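Local coordinates for TRAP solute Binding Protein (Uncultured marine bacterium, PDB 5I7I) that binds aromatic acids such as 3-hydroxybenzoate, probably delivering them to a TRAP transporter for uptake into the cell, at residues 146-158 against 220-234. Sequence-based numbering, arbitrary orientation.
Sequences PGKIHTKEKVIKS and LTKAHTTVSGSRGLY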
ATOM      1  N   PRO A 146       6.355  -5.561   3.850  1.00  6.06           N
ATOM      2  CA  PRO A 146       5.865  -6.677   3.033  1.00  7.31           C
ATOM      3  C   PRO A 146       4.660  -7.385   3.626  1.00  6.51           C
ATOM      4  O   PRO A 146       4.592  -7.669   4.824  1.00  7.38           O
ATOM      5  CB  PRO A 146       7.074  -7.599   2.930  1.00  8.81           C
ATOM      6  CG  PRO A 146       8.236  -6.666   3.007  1.00  9.83           C
ATOM      7  CD  PRO A 146       7.819  -5.603   4.009  1.00  8.94           C
ATOM      8  N   GLY A 147       3.690  -7.653   2.775  1.00  5.94           N
ATOM      9  CA  GLY A 147       2.507  -8.359   3.206  1.00  6.03           C
ATOM     10  C   GLY A 147       2.762  -9.802   3.605  1.00  5.77           C
ATOM     11  O   GLY A 147       3.759 -10.426   3.227  1.00  7.38           O
ATOM     12  N   LYS A 148       1.829 -10.318   4.411  1.00  5.45           N
ATOM     13  CA  LYS A 148       1.844 -11.682   4.905  1.00  5.30           C
ATOM     14  C   LYS A 148       0.579 -12.390   4.431  1.00  4.66           C
ATOM     15  O   LYS A 148      -0.394 -11.770   3.970  1.00  5.89           O
ATOM     16  CB  LYS A 148       1.966 -11.699   6.431  1.00  5.87           C
ATOM     17  CG  LYS A 148       3.331 -11.246   6.977  1.00  7.80           C
ATOM     18  CD  LYS A 148       3.505  -9.724   7.118  1.00  7.13           C
ATOM     19  CE  LYS A 148       4.919  -9.363   7.506  1.00  7.33           C
ATOM     20  NZ  LYS A 148       5.159  -7.893   7.504  1.00  7.40           N
ATOM     21  N   ILE A 149       0.598 -13.718   4.558  1.00  6.41           N
ATOM     22  CA  ILE A 149      -0.484 -14.602   4.133  1.00  5.55           C
ATOM     23  C   ILE A 149      -1.269 -15.022   5.362  1.00  7.94           C
ATOM     24  O   ILE A 149      -0.694 -15.552   6.315  1.00  7.72           O
ATOM     25  CB  ILE A 149       0.080 -15.836   3.404  1.00  6.44           C
ATOM     26  CG1 ILE A 149       0.828 -15.422   2.148  1.00  7.17           C
ATOM     27  CG2 ILE A 149      -1.013 -16.819   3.062  1.00  9.40           C
ATOM     28  CD1 ILE A 149       1.705 -16.509   1.553  1.00  8.47           C
ATOM     29  N   HIS A 150      -2.582 -14.846   5.314  1.00  6.27           N
ATOM     30  CA  HIS A 150      -3.443 -15.121   6.453  1.00  6.50           C
ATOM     31  C   HIS A 150      -4.558 -16.064   6.041  1.00  8.02           C
ATOM     32  O   HIS A 150      -5.217 -15.856   5.013  1.00  7.18           O
ATOM     33  CB  HIS A 150      -4.017 -13.816   6.985  1.00  7.08           C
ATOM     34  CG  HIS A 150      -2.970 -12.766   7.157  1.00  6.36           C
ATOM     35  ND1 HIS A 150      -2.141 -12.711   8.254  1.00  6.50           N
ATOM     36  CD2 HIS A 150      -2.584 -11.761   6.344  1.00  6.24           C
ATOM     37  CE1 HIS A 150      -1.298 -11.705   8.113  1.00  6.37           C
ATOM     38  NE2 HIS A 150      -1.542 -11.121   6.956  1.00  6.01           N
ATOM     39  N   THR A 151      -4.763 -17.087   6.849  1.00  6.26           N
ATOM     40  CA  THR A 151      -5.833 -18.048   6.669  1.00  6.73           C
ATOM     41  C   THR A 151      -6.514 -18.289   8.011  1.00  7.08           C
ATOM     42  O   THR A 151      -5.964 -17.998   9.075  1.00  8.51           O
ATOM     43  CB  THR A 151      -5.291 -19.349   6.106  1.00  8.63           C
ATOM     44  OG1 THR A 151      -4.202 -19.756   6.926  1.00  8.90           O
ATOM     45  CG2 THR A 151      -4.782 -19.128   4.698  1.00  8.53           C
ATOM     46  N   LYS A 152      -7.715 -18.848   7.964  1.00  8.03           N
ATOM     47  CA  LYS A 152      -8.466 -19.051   9.193  1.00  8.92           C
ATOM     48  C   LYS A 152      -7.708 -19.971  10.147  1.00 10.54           C
ATOM     49  O   LYS A 152      -7.542 -19.651  11.333  1.00 11.63           O
ATOM     50  CB  LYS A 152      -9.871 -19.579   8.869  1.00 10.12           C
ATOM     51  CG  LYS A 152     -10.761 -18.536   8.180  1.00 10.80           C
ATOM     52  CD  LYS A 152     -12.165 -19.055   7.982  1.00 14.24           C
ATOM     53  CE  LYS A 152     -13.049 -17.987   7.389  1.00 16.67           C
ATOM     54  NZ  LYS A 152     -14.473 -18.408   7.422  1.00 17.56           N
ATOM     55  N   GLU A 153      -7.237 -21.115   9.649  1.00 12.32           N
ATOM     56  CA  GLU A 153      -6.577 -22.093  10.511  1.00 14.40           C
ATOM     57  C   GLU A 153      -5.457 -22.866   9.823  1.00 12.12           C
ATOM     58  O   GLU A 153      -4.562 -23.379  10.505  1.00 13.48           O
ATOM     59  CB  GLU A 153      -7.601 -23.083  11.078  1.00 21.11           C
ATOM     60  CG  GLU A 153      -8.377 -23.850  10.010  1.00 30.15           C
ATOM     61  CD  GLU A 153      -9.458 -24.751  10.592  1.00 53.17           C
ATOM     62  OE1 GLU A 153      -9.547 -24.849  11.836  1.00 58.19           O
ATOM     63  OE2 GLU A 153     -10.222 -25.358   9.806  1.00 56.33           O
ATOM     64  N   LYS A 154      -5.487 -22.984   8.497  1.00 11.68           N
ATOM     65  CA  LYS A 154      -4.557 -23.867   7.800  1.00 13.12           C
ATOM     66  C   LYS A 154      -3.203 -23.184   7.660  1.00 10.13           C
ATOM     67  O   LYS A 154      -3.105 -22.083   7.112  1.00  8.78           O
ATOM     68  CB  LYS A 154      -5.106 -24.209   6.421  1.00 12.47           C
ATOM     69  CG  LYS A 154      -4.220 -25.139   5.619  1.00 14.95           C
ATOM     70  CD  LYS A 154      -4.832 -25.400   4.249  1.00 21.14           C
ATOM     71  CE  LYS A 154      -3.994 -26.356   3.436  1.00 21.47           C
ATOM     72  NZ  LYS A 154      -4.521 -26.383   2.038  1.00 22.48           N
ATOM     73  N   VAL A 155      -2.147 -23.827   8.143  1.00  9.48           N
ATOM     74  CA  VAL A 155      -0.822 -23.245   7.992  1.00  7.84           C
ATOM     75  C   VAL A 155      -0.399 -23.337   6.533  1.00  7.02           C
ATOM     76  O   VAL A 155      -0.485 -24.403   5.914  1.00  9.26           O
ATOM     77  CB  VAL A 155       0.190 -23.959   8.894  1.00  8.45           C
ATOM     78  CG1 VAL A 155       1.600 -23.431   8.634  1.00 10.83           C
ATOM     79  CG2 VAL A 155      -0.192 -23.787  10.354  1.00 11.75           C
ATOM     80  N   ILE A 156       0.106 -22.241   5.995  1.00  7.16           N
ATOM     81  CA  ILE A 156       0.600 -22.199   4.622  1.00  6.30           C
ATOM     82  C   ILE A 156       2.107 -22.429   4.680  1.00  7.03           C
ATOM     83  O   ILE A 156       2.888 -21.525   4.996  1.00  7.89           O
ATOM     84  CB  ILE A 156       0.220 -20.904   3.899  1.00  7.13           C
ATOM     85  CG1 ILE A 156      -1.301 -20.716   3.894  1.00  7.49           C
ATOM     86  CG2 ILE A 156       0.781 -20.913   2.479  1.00  8.08           C
ATOM     87  CD1 ILE A 156      -2.094 -21.856   3.283  1.00  9.25           C
ATOM     88  N   LYS A 157       2.520 -23.663   4.359  1.00  9.68           N
ATOM     89  CA  LYS A 157       3.927 -24.052   4.338  1.00  9.17           C
ATOM     90  C   LYS A 157       4.538 -23.984   2.954  1.00 10.28           C
ATOM     91  O   LYS A 157       5.768 -23.969   2.836  1.00 11.93           O
ATOM     92  CB  LYS A 157       4.084 -25.511   4.773  1.00 14.83           C
ATOM     93  CG  LYS A 157       3.511 -25.847   6.121  1.00 14.47           C
ATOM     94  CD  LYS A 157       3.701 -27.333   6.394  1.00 17.05           C
ATOM     95  CE  LYS A 157       2.394 -28.122   6.306  1.00 24.58           C
ATOM     96  NZ  LYS A 157       1.779 -28.150   4.953  1.00 22.25           N
ATOM     97  N   SER A 158       3.716 -23.982   1.917  1.00  9.65           N
ATOM     98  CA  SER A 158       4.192 -24.030   0.542  1.00 10.69           C
ATOM     99  C   SER A 158       3.041 -23.575  -0.343  1.00 11.82           C
ATOM    100  O   SER A 158       1.891 -23.487   0.092  1.00 12.65           O
ATOM    101  CB  SER A 158       4.644 -25.437   0.123  1.00 12.72           C
ATOM    102  OG  SER A 158       3.522 -26.279  -0.074  1.00 18.90           O
ATOM    103  N   LEU A 220     -10.004 -13.051  13.149  1.00  9.75           N
ATOM    104  CA  LEU A 220     -10.683 -13.881  12.173  1.00  9.08           C
ATOM    105  C   LEU A 220      -9.738 -14.796  11.414  1.00  9.17           C
ATOM    106  O   LEU A 220     -10.199 -15.757  10.794  1.00  9.55           O
ATOM    107  CB  LEU A 220     -11.453 -12.987  11.200  1.00  9.79           C
ATOM    108  CG  LEU A 220     -12.553 -12.155  11.838  1.00  9.49           C
ATOM    109  CD1 LEU A 220     -13.028 -11.095  10.880  1.00 13.22           C
ATOM    110  CD2 LEU A 220     -13.708 -13.035  12.252  1.00 13.62           C
ATOM    111  N   THR A 221      -8.435 -14.529  11.453  1.00  7.88           N
ATOM    112  CA  THR A 221      -7.445 -15.446  10.913  1.00  6.87           C
ATOM    113  C   THR A 221      -6.416 -15.749  11.991  1.00  6.88           C
ATOM    114  O   THR A 221      -5.901 -14.828  12.631  1.00  9.39           O
ATOM    115  CB  THR A 221      -6.752 -14.901   9.652  1.00  7.98           C
ATOM    116  OG1 THR A 221      -6.092 -13.651   9.909  1.00  8.10           O
ATOM    117  CG2 THR A 221      -7.752 -14.754   8.520  1.00  8.68           C
ATOM    118  N   LYS A 222      -6.141 -17.032  12.206  1.00  8.11           N
ATOM    119  CA  LYS A 222      -5.186 -17.448  13.214  1.00  8.25           C
ATOM    120  C   LYS A 222      -3.921 -18.042  12.636  1.00  9.11           C
ATOM    121  O   LYS A 222      -2.967 -18.262  13.383  1.00 10.16           O
ATOM    122  CB  LYS A 222      -5.832 -18.462  14.163  1.00 10.76           C
ATOM    123  CG  LYS A 222      -6.993 -17.893  14.963  1.00 12.93           C
ATOM    124  CD  LYS A 222      -6.534 -16.806  15.934  1.00 14.14           C
ATOM    125  CE  LYS A 222      -7.693 -16.193  16.691  1.00 23.23           C
ATOM    126  NZ  LYS A 222      -8.556 -17.252  17.254  1.00 32.04           N
ATOM    127  N   ALA A 223      -3.867 -18.304  11.340  1.00  8.12           N
ATOM    128  CA  ALA A 223      -2.657 -18.825  10.725  1.00  8.52           C
ATOM    129  C   ALA A 223      -2.050 -17.762   9.825  1.00  6.88           C
ATOM    130  O   ALA A 223      -2.739 -17.176   8.986  1.00  7.79           O
ATOM    131  CB  ALA A 223      -2.952 -20.088   9.926  1.00  7.91           C
ATOM    132  N   HIS A 224      -0.760 -17.507  10.007  1.00  6.73           N
ATOM    133  CA  HIS A 224      -0.073 -16.420   9.337  1.00  7.05           C
ATOM    134  C   HIS A 224       1.270 -16.913   8.835  1.00  6.20           C
ATOM    135  O   HIS A 224       2.007 -17.577   9.568  1.00  7.22           O
ATOM    136  CB  HIS A 224       0.121 -15.253  10.304  1.00  6.33           C
ATOM    137  CG  HIS A 224      -1.109 -14.921  11.081  1.00  5.79           C
ATOM    138  ND1 HIS A 224      -2.160 -14.228  10.537  1.00  6.19           N
ATOM    139  CD2 HIS A 224      -1.473 -15.215  12.348  1.00  7.27           C
ATOM    140  CE1 HIS A 224      -3.124 -14.106  11.430  1.00  8.23           C
ATOM    141  NE2 HIS A 224      -2.735 -14.699  12.541  1.00  8.61           N
ATOM    142  N   THR A 225       1.569 -16.596   7.578  1.00  6.04           N
ATOM    143  CA  THR A 225       2.825 -16.980   6.955  1.00  8.30           C
ATOM    144  C   THR A 225       3.522 -15.757   6.391  1.00  7.66           C
ATOM    145  O   THR A 225       2.900 -14.914   5.739  1.00  7.22           O
ATOM    146  CB  THR A 225       2.615 -18.052   5.881  1.00  7.68           C
ATOM    147  OG1 THR A 225       2.429 -19.300   6.539  1.00  7.16           O
ATOM    148  CG2 THR A 225       3.812 -18.182   4.941  1.00  8.60           C
ATOM    149  N   THR A 226       4.806 -15.669   6.652  1.00  7.83           N
ATOM    150  CA  THR A 226       5.667 -14.663   6.074  1.00  8.26           C
ATOM    151  C   THR A 226       6.791 -15.370   5.326  1.00  6.98           C
ATOM    152  O   THR A 226       6.798 -16.594   5.195  1.00  8.03           O
ATOM    153  CB  THR A 226       6.164 -13.692   7.146  1.00 10.12           C
ATOM    154  OG1 THR A 226       6.760 -12.575   6.486  1.00  9.39           O
ATOM    155  CG2 THR A 226       7.192 -14.348   8.069  1.00  9.23           C
ATOM    156  N   VAL A 227       7.747 -14.598   4.832  1.00  9.34           N
ATOM    157  CA  VAL A 227       8.901 -15.183   4.166  1.00  9.52           C
ATOM    158  C   VAL A 227      10.166 -14.703   4.847  1.00  9.08           C
ATOM    159  O   VAL A 227      10.253 -13.558   5.311  1.00 10.87           O
ATOM    160  CB  VAL A 227       8.956 -14.922   2.648  1.00 10.63           C
ATOM    161  CG1 VAL A 227       7.732 -15.497   1.958  1.00 13.17           C
ATOM    162  CG2 VAL A 227       9.067 -13.447   2.374  1.00 10.61           C
ATOM    163  N   SER A 228      11.127 -15.603   4.935  1.00  9.22           N
ATOM    164  CA  SER A 228      12.442 -15.273   5.446  1.00 11.74           C
ATOM    165  C   SER A 228      13.255 -14.586   4.356  1.00 12.38           C
ATOM    166  O   SER A 228      12.861 -14.531   3.191  1.00 10.89           O
ATOM    167  CB  SER A 228      13.160 -16.531   5.915  1.00 12.56           C
ATOM    168  OG  SER A 228      13.446 -17.394   4.828  1.00 12.39           O
ATOM    169  N   GLY A 229      14.405 -14.054   4.747  1.00 11.08           N
ATOM    170  CA  GLY A 229      15.258 -13.377   3.801  1.00 12.03           C
ATOM    171  C   GLY A 229      14.950 -11.902   3.697  1.00  9.35           C
ATOM    172  O   GLY A 229      14.202 -11.322   4.476  1.00 14.08           O
ATOM    173  N   SER A 230      15.564 -11.289   2.689  1.00 11.18           N
ATOM    174  CA  SER A 230      15.633  -9.839   2.614  1.00  9.82           C
ATOM    175  C   SER A 230      14.666  -9.229   1.616  1.00  8.97           C
ATOM    176  O   SER A 230      14.684  -8.009   1.441  1.00  9.65           O
ATOM    177  CB  SER A 230      17.061  -9.408   2.278  1.00 13.68           C
ATOM    178  OG  SER A 230      17.421  -9.956   1.039  1.00 14.40           O
ATOM    179  N   ARG A 231      13.822 -10.034   0.976  1.00  7.22           N
ATOM    180  CA  ARG A 231      12.763  -9.524   0.111  1.00  6.47           C
ATOM    181  C   ARG A 231      11.451 -10.181   0.492  1.00  8.13           C
ATOM    182  O   ARG A 231      11.338 -11.412   0.494  1.00  7.47           O
ATOM    183  CB  ARG A 231      13.082  -9.751  -1.365  1.00  7.16           C
ATOM    184  CG  ARG A 231      14.227  -8.914  -1.881  1.00  8.25           C
ATOM    185  CD  ARG A 231      13.895  -7.431  -1.871  1.00  8.54           C
ATOM    186  NE  ARG A 231      14.933  -6.589  -2.470  1.00  7.28           N
ATOM    187  CZ  ARG A 231      16.023  -6.161  -1.840  1.00  8.17           C
ATOM    188  NH1 ARG A 231      16.918  -5.405  -2.459  1.00  8.51           N
ATOM    189  NH2 ARG A 231      16.212  -6.462  -0.565  1.00  9.00           N
ATOM    190  N   GLY A 232      10.463  -9.361   0.834  1.00  8.58           N
ATOM    191  CA  GLY A 232       9.188  -9.868   1.276  1.00  6.78           C
ATOM    192  C   GLY A 232       8.289 -10.230   0.113  1.00  6.27           C
ATOM    193  O   GLY A 232       8.617 -10.054  -1.058  1.00  7.15           O
ATOM    194  N   LEU A 233       7.127 -10.784   0.453  1.00  7.12           N
ATOM    195  CA  LEU A 233       6.253 -11.374  -0.554  1.00  6.95           C
ATOM    196  C   LEU A 233       5.818 -10.351  -1.589  1.00  5.90           C
ATOM    197  O   LEU A 233       5.915 -10.604  -2.793  1.00  7.20           O
ATOM    198  CB  LEU A 233       5.038 -11.976   0.149  1.00  8.98           C
ATOM    199  CG  LEU A 233       4.090 -12.789  -0.708  1.00 13.78           C
ATOM    200  CD1 LEU A 233       4.814 -14.058  -1.195  1.00 16.97           C
ATOM    201  CD2 LEU A 233       2.828 -13.130   0.092  1.00 14.06           C
ATOM    202  N   TYR A 234       5.346  -9.194  -1.141  1.00  6.74           N
ATOM    203  CA  TYR A 234       4.850  -8.144  -2.015  1.00  5.45           C
ATOM    204  C   TYR A 234       4.610  -6.927  -1.142  1.00  6.21           C
ATOM    205  O   TYR A 234       4.540  -7.024   0.093  1.00  5.95           O
ATOM    206  CB  TYR A 234       3.518  -8.531  -2.699  1.00  6.14           C
ATOM    207  CG  TYR A 234       2.369  -8.376  -1.721  1.00  6.21           C
ATOM    208  CD1 TYR A 234       2.110  -9.340  -0.766  1.00  6.89           C
ATOM    209  CD2 TYR A 234       1.588  -7.216  -1.706  1.00  6.44           C
ATOM    210  CE1 TYR A 234       1.108  -9.168   0.177  1.00  7.63           C
ATOM    211  CE2 TYR A 234       0.576  -7.037  -0.743  1.00  6.07           C
ATOM    212  CZ  TYR A 234       0.348  -8.013   0.187  1.00  8.09           C
ATOM    213  OH  TYR A 234      -0.603  -7.864   1.180  1.00  7.57           O
TER
HETATM  214  O   HOH W   1       6.462 -11.191   3.295  1.00  8.96           O
HETATM  215  O   HOH W   2      -1.675 -18.486   6.500  1.00  7.58           O
HETATM  216  O   HOH W   3       0.162 -20.005   7.841  1.00  7.39           O
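Ile149 and Thr225 form a hydrogen-bonded pair between antiparallel strands 148-151 and 223-227, with Ile149 N to Thr225 O at 2.9 Å. Thr151 and Ala223 pair likewise, and Lys222 joins Ala223 opposite Thr151 in a classic beta bulge. Among side-chain bonds, His150 ND1 meets His224 ND1 at 2.7 Å, each ring offering its edge, with the planes turned 66° apart; Val207 O takes His150 NE2, fixing that ring at both nitrogens. On the other face, Thr225 OG1 donates to Ile156 O (2.7 Å) and accepts from a water held by Ile156 N, tying the returning loop to the strand. The two strands lie side by side inside the six-stranded mixed sheet of one lobe of this two-lobed binding protein, between strands 204-207 and 291-295, and beyond them Tyr234 approaches the bound 3-hydroxybenzoate. The apolar part of the contact lies at the other end, where the side chains of Ile149 and Leu233 cross at about a right angle, CG1 of Ile149 touching CD2 of Leu233 at 3.7 Å, while Gly147 CA lies 3.4 Å from Tyr234 CE1, where a side chain would clash. Lys148, bent at chi2 (84°), runs alongside Thr226 and brings NZ to Pro146 O (2.7 Å) and Glu278; an alanine here would probably leave that carboxylate without its salt-bridge mate and uncover the flank of Thr226.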